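Local structure of TIR-like domain-containing protein (Prevotella corporis, 7EBD) at residues Pro50-Ala61 with Met100-Ile111. The protein belongs to the bacterial STING family of TIR-like domain proteins and, as a dimer, holds C2E in a pocket to which both subunits contribute. Sequence-based numbering, arbitrary orientation.
With C2E (9,9'-[(2R,3R,3aS,5S,7aR,9R,10R,10aS,12S,14aR)-3,5,10,12-tetrahydroxy-5,12-dioxidooctahydro-2H,7H-difuro[3,2-d:3',2'-j][1,3,7,9,2,8]tetraoxadiphosphacyclododecine-2,9-diyl]bis(2-amino-1,9-dihydro-6H-purin-6-one)), chain E.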
loop_
_atom_site.group_PDB
_atom_site.type_symbol
_atom_site.label_atom_id
_atom_site.label_comp_id
_atom_site.label_asym_id
_atom_site.label_seq_id
_atom_site.Cartn_x
_atom_site.Cartn_y
_atom_site.Cartn_z
ATOM N N PRO A 50 1.702 7.627 13.523
ATOM C CA PRO A 50 0.544 7.874 14.389
ATOM C C PRO A 50 0.972 7.933 15.846
ATOM O O PRO A 50 1.892 7.232 16.274
ATOM C CB PRO A 50 -0.371 6.672 14.120
ATOM C CG PRO A 50 0.129 6.067 12.849
ATOM C CD PRO A 50 1.595 6.349 12.803
ATOM N N GLU A 51 0.297 8.797 16.609
ATOM C CA GLU A 51 0.585 8.909 18.037
ATOM C C GLU A 51 0.451 7.554 18.722
ATOM O O GLU A 51 1.330 7.138 19.487
ATOM C CB GLU A 51 -0.351 9.933 18.677
ATOM C CG GLU A 51 -0.009 11.376 18.352
ATOM C CD GLU A 51 -0.982 12.353 18.976
ATOM O OE1 GLU A 51 -1.693 11.961 19.925
ATOM O OE2 GLU A 51 -1.039 13.512 18.515
ATOM N N THR A 52 -0.644 6.853 18.453
ATOM C CA THR A 52 -0.799 5.456 18.823
ATOM C C THR A 52 -1.495 4.743 17.676
ATOM O O THR A 52 -2.190 5.363 16.867
ATOM C CB THR A 52 -1.593 5.283 20.126
ATOM O OG1 THR A 52 -1.708 3.888 20.435
ATOM C CG2 THR A 52 -2.988 5.884 19.991
ATOM N N LEU A 53 -1.290 3.431 17.594
ATOM C CA LEU A 53 -1.923 2.646 16.538
ATOM C C LEU A 53 -3.387 2.470 16.909
ATOM O O LEU A 53 -3.783 1.503 17.560
ATOM C CB LEU A 53 -1.214 1.313 16.346
ATOM C CG LEU A 53 0.168 1.444 15.709
ATOM C CD1 LEU A 53 0.793 0.082 15.449
ATOM C CD2 LEU A 53 0.063 2.250 14.419
ATOM N N ASP A 54 -4.199 3.434 16.482
ATOM C CA ASP A 54 -5.611 3.477 16.810
ATOM C C ASP A 54 -6.416 2.696 15.773
ATOM O O ASP A 54 -5.870 2.094 14.843
ATOM C CB ASP A 54 -6.085 4.925 16.921
ATOM C CG ASP A 54 -5.579 5.792 15.789
ATOM O OD1 ASP A 54 -6.011 5.579 14.637
ATOM O OD2 ASP A 54 -4.747 6.686 16.051
ATOM N N THR A 55 -7.740 2.706 15.941
ATOM C CA THR A 55 -8.607 1.883 15.101
ATOM C C THR A 55 -8.527 2.285 13.632
ATOM O O THR A 55 -8.597 1.426 12.745
ATOM C CB THR A 55 -10.050 1.971 15.597
ATOM O OG1 THR A 55 -10.479 3.339 15.587
ATOM C CG2 THR A 55 -10.157 1.424 17.012
ATOM N N ASP A 56 -8.380 3.578 13.351
ATOM C CA ASP A 56 -8.426 4.080 11.977
ATOM C C ASP A 56 -7.255 5.028 11.741
ATOM O O ASP A 56 -7.281 6.180 12.183
ATOM C CB ASP A 56 -9.757 4.772 11.698
ATOM C CG ASP A 56 -10.075 4.846 10.219
ATOM O OD1 ASP A 56 -9.137 4.753 9.398
ATOM O OD2 ASP A 56 -11.268 4.990 9.876
ATOM N N ILE A 57 -6.239 4.549 11.020
ATOM C CA ILE A 57 -5.080 5.386 10.726
ATOM C C ILE A 57 -5.417 6.417 9.657
ATOM O O ILE A 57 -4.815 7.497 9.615
ATOM C CB ILE A 57 -3.882 4.508 10.323
ATOM C CG1 ILE A 57 -3.491 3.594 11.485
ATOM C CG2 ILE A 57 -2.688 5.355 9.904
ATOM C CD1 ILE A 57 -2.262 2.773 11.220
ATOM N N LYS A 58 -6.392 6.123 8.794
ATOM C CA LYS A 58 -6.792 7.094 7.780
ATOM C C LYS A 58 -7.361 8.357 8.416
ATOM O O LYS A 58 -7.109 9.469 7.939
ATOM C CB LYS A 58 -7.806 6.466 6.824
ATOM C CG LYS A 58 -7.188 5.539 5.793
ATOM C CD LYS A 58 -8.245 4.935 4.880
ATOM C CE LYS A 58 -9.143 3.966 5.639
ATOM N NZ LYS A 58 -10.046 3.211 4.723
ATOM N N LYS A 59 -8.116 8.207 9.508
ATOM C CA LYS A 59 -8.668 9.375 10.185
ATOM C C LYS A 59 -7.571 10.198 10.850
ATOM O O LYS A 59 -7.588 11.433 10.784
ATOM C CB LYS A 59 -9.719 8.942 11.207
ATOM C CG LYS A 59 -10.943 8.289 10.584
ATOM C CD LYS A 59 -11.963 7.882 11.638
ATOM C CE LYS A 59 -13.330 7.642 11.014
ATOM N NZ LYS A 59 -14.278 6.999 11.965
ATOM N N SER A 60 -6.611 9.533 11.498
ATOM C CA SER A 60 -5.480 10.255 12.071
ATOM C C SER A 60 -4.694 10.981 10.989
ATOM O O SER A 60 -4.244 12.115 11.190
ATOM C CB SER A 60 -4.576 9.292 12.841
ATOM O OG SER A 60 -5.301 8.608 13.848
ATOM N N ALA A 61 -4.542 10.352 9.822
ATOM C CA ALA A 61 -3.822 10.989 8.725
ATOM C C ALA A 61 -4.566 12.215 8.214
ATOM O O ALA A 61 -3.957 13.266 7.991
ATOM C CB ALA A 61 -3.595 9.988 7.594
HETATM N N MSE A 100 1.514 9.964 6.351
HETATM C CA MSE A 100 1.347 9.004 7.432
HETATM C C MSE A 100 1.047 7.644 6.809
HETATM O O MSE A 100 0.060 7.498 6.087
HETATM C CB MSE A 100 0.227 9.433 8.382
HETATM C CG MSE A 100 -0.013 8.467 9.531
HETATM SE SE MSE A 100 -1.463 9.030 10.710
HETATM C CE MSE A 100 -0.716 10.719 11.342
ATOM N N PRO A 101 1.906 6.655 7.075
ATOM C CA PRO A 101 1.791 5.367 6.374
ATOM C C PRO A 101 0.508 4.618 6.702
ATOM O O PRO A 101 0.386 4.021 7.777
ATOM C CB PRO A 101 3.029 4.594 6.850
ATOM C CG PRO A 101 3.947 5.630 7.437
ATOM C CD PRO A 101 3.047 6.679 8.002
ATOM N N THR A 102 -0.454 4.640 5.776
ATOM C CA THR A 102 -1.699 3.908 5.975
ATOM C C THR A 102 -1.486 2.398 6.005
ATOM O O THR A 102 -2.320 1.676 6.566
ATOM C CB THR A 102 -2.700 4.276 4.879
ATOM O OG1 THR A 102 -2.082 4.122 3.596
ATOM C CG2 THR A 102 -3.151 5.716 5.037
ATOM N N ILE A 103 -0.380 1.914 5.430
ATOM C CA ILE A 103 -0.064 0.489 5.437
ATOM C C ILE A 103 0.027 -0.064 6.853
ATOM O O ILE A 103 -0.127 -1.272 7.058
ATOM C CB ILE A 103 1.246 0.240 4.659
ATOM C CG1 ILE A 103 1.425 -1.249 4.356
ATOM C CG2 ILE A 103 2.441 0.794 5.429
ATOM C CD1 ILE A 103 2.689 -1.568 3.584
ATOM N N LEU A 104 0.274 0.796 7.844
ATOM C CA LEU A 104 0.355 0.348 9.228
ATOM C C LEU A 104 -0.979 -0.163 9.751
ATOM O O LEU A 104 -1.001 -0.826 10.794
ATOM C CB LEU A 104 0.860 1.483 10.120
ATOM C CG LEU A 104 2.286 1.985 9.890
ATOM C CD1 LEU A 104 2.513 3.287 10.639
ATOM C CD2 LEU A 104 3.302 0.934 10.319
ATOM N N SER A 105 -2.083 0.132 9.055
ATOM C CA SER A 105 -3.408 -0.282 9.507
ATOM C C SER A 105 -3.426 -1.755 9.898
ATOM O O SER A 105 -3.780 -2.109 11.030
ATOM C CB SER A 105 -4.438 -0.003 8.411
ATOM O OG SER A 105 -4.169 -0.781 7.257
ATOM N N GLY A 106 -3.022 -2.624 8.969
ATOM C CA GLY A 106 -2.992 -4.050 9.255
ATOM C C GLY A 106 -2.262 -4.373 10.541
ATOM O O GLY A 106 -2.754 -5.144 11.371
ATOM N N ILE A 107 -1.088 -3.759 10.733
ATOM C CA ILE A 107 -0.318 -3.960 11.960
ATOM C C ILE A 107 -1.227 -3.832 13.172
ATOM O O ILE A 107 -1.325 -4.751 13.999
ATOM C CB ILE A 107 0.854 -2.964 12.030
ATOM C CG1 ILE A 107 1.944 -3.340 11.025
ATOM C CG2 ILE A 107 1.429 -2.919 13.435
ATOM C CD1 ILE A 107 2.725 -4.583 11.409
ATOM N N ASP A 108 -1.947 -2.708 13.262
ATOM C CA ASP A 108 -2.867 -2.486 14.370
ATOM C C ASP A 108 -3.767 -3.696 14.570
ATOM O O ASP A 108 -3.760 -4.326 15.636
ATOM C CB ASP A 108 -3.711 -1.236 14.115
ATOM C CG ASP A 108 -2.877 -0.040 13.725
ATOM O OD1 ASP A 108 -1.675 -0.225 13.445
ATOM O OD2 ASP A 108 -3.418 1.085 13.708
ATOM N N LYS A 109 -4.501 -4.070 13.519
ATOM C CA LYS A 109 -5.454 -5.164 13.647
ATOM C C LYS A 109 -4.761 -6.438 14.104
ATOM O O LYS A 109 -5.293 -7.170 14.948
ATOM C CB LYS A 109 -6.196 -5.382 12.329
ATOM C CG LYS A 109 -7.120 -4.231 11.958
ATOM C CD LYS A 109 -7.864 -4.497 10.659
ATOM C CE LYS A 109 -8.859 -5.638 10.813
ATOM N NZ LYS A 109 -9.652 -5.858 9.571
ATOM N N ALA A 110 -3.548 -6.692 13.602
ATOM C CA ALA A 110 -2.819 -7.874 14.045
ATOM C C ALA A 110 -2.644 -7.851 15.555
ATOM O O ALA A 110 -3.044 -8.792 16.253
ATOM C CB ALA A 110 -1.465 -7.954 13.340
ATOM N N ILE A 111 -2.107 -6.749 16.084
ATOM C CA ILE A 111 -1.990 -6.623 17.532
ATOM C C ILE A 111 -3.375 -6.642 18.160
ATOM O O ILE A 111 -3.604 -7.300 19.184
ATOM C CB ILE A 111 -1.211 -5.345 17.893
ATOM C CG1 ILE A 111 0.202 -5.404 17.309
ATOM C CG2 ILE A 111 -1.167 -5.146 19.398
ATOM C CD1 ILE A 111 0.827 -4.045 17.081
HETATM P P1 C2E E . 1.582 -0.843 -2.168
HETATM O O2P C2E E . 1.452 -0.463 -3.623
HETATM O O1P C2E E . 2.863 -1.627 -2.085
HETATM O "O5'" C2E E . 1.835 0.428 -1.164
HETATM C "C5'" C2E E . 2.322 0.155 0.113
HETATM C "C4'" C2E E . 2.072 1.390 1.024
HETATM O "O4'" C2E E . 2.734 2.416 0.567
HETATM C "C3'" C2E E . 0.586 1.807 0.977
HETATM O "O3'" C2E E . -0.096 1.164 1.947
HETATM C "C2'" C2E E . 0.662 3.319 1.255
HETATM O "O2'" C2E E . 0.781 3.574 2.723
HETATM C "C1'" C2E E . 1.763 3.711 0.666
HETATM N N9 C2E E . 1.475 4.224 -0.644
HETATM C C8 C2E E . 1.538 3.481 -1.759
HETATM N N7 C2E E . 1.193 4.331 -2.751
HETATM C C5 C2E E . 0.937 5.536 -2.224
HETATM C C6 C2E E . 0.510 6.869 -2.851
HETATM O O6 C2E E . 0.347 6.957 -4.019
HETATM N N1 C2E E . 0.306 8.014 -2.020
HETATM C C2 C2E E . 0.499 7.920 -0.598
HETATM N N2 C2E E . 0.292 9.080 0.248
HETATM N N3 C2E E . 0.906 6.651 -0.001
HETATM C C4 C2E E . 1.118 5.467 -0.875
HETATM P P11 C2E E . -1.743 1.187 1.709
HETATM O O21 C2E E . -2.398 2.548 1.724
HETATM O O11 C2E E . -2.334 0.451 2.889
HETATM O O5A C2E E . -2.028 0.255 0.379
HETATM C C5A C2E E . -1.833 -1.104 0.661
HETATM C C4A C2E E . -1.958 -1.893 -0.584
HETATM O O4A C2E E . -3.167 -1.797 -1.068
HETATM C C3A C2E E . -0.938 -1.290 -1.774
HETATM O O3A C2E E . 0.426 -1.901 -1.635
HETATM C C2A C2E E . -1.443 -1.623 -2.836
HETATM O O2A C2E E . -1.085 -3.042 -3.187
HETATM C C1A C2E E . -3.032 -1.535 -2.548
HETATM N N91 C2E E . -3.478 -0.342 -2.850
HETATM C C81 C2E E . -3.683 0.738 -2.073
HETATM N N71 C2E E . -4.153 1.715 -2.873
HETATM C C51 C2E E . -4.233 1.230 -4.109
HETATM C C61 C2E E . -4.695 1.869 -5.417
HETATM O O61 C2E E . -5.063 2.992 -5.427
HETATM N N11 C2E E . -4.680 1.111 -6.628
HETATM C C21 C2E E . -4.228 -0.257 -6.611
HETATM N N21 C2E E . -4.212 -1.028 -7.841
HETATM N N31 C2E E . -3.789 -0.863 -5.360
HETATM C C41 C2E E . -3.810 -0.064 -4.101
#
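Met100, a selenomethionine, lays its SE against the first turn of helix 57-67: 3.5 Å from Ala61 N, 3.8 Å from Ser60 CB, with Pro50 CG 4.0 Å from SE. CG anti to the backbone N (chi1 179°) and an extended chi2 carry SE there, the last torsion bends CE toward Ser60 O, and the small Ala61 lets the selenium approach the helix backbone. Ile57 spreads its branches over two neighbours: CG2 packs on SE, while CD1 reaches Leu104 CB at 3.6 Å. Leu53 crosses Asp108 at about a right angle, CD1 and CD2 both beside Asp108 OD1 (CD2 at 3.2 Å), and CD1 goes on to Ile107 CG2 at 3.7 Å. With Ile57 CD1 3.2 Å from Asp108 OD2, the buried carboxylate lies between Leu53 and Ile57; OD2 is also 2.9 Å from Asp54 O, another acceptor, which would probably favour a protonated acid. Ser60 OG donates a hydrogen bond to Asp54 OD2 from the syn side, tilted 26° out of the carboxylate plane. Thr102, touching Lys58 through CG2, turns OG1 to C2E. Helix 124-146 packs on Pro50, Leu53 and Leu104, helix 6-28 on Ile103 and Ile107, and Met100 directly follows strand 94-99 of the mixed sheet.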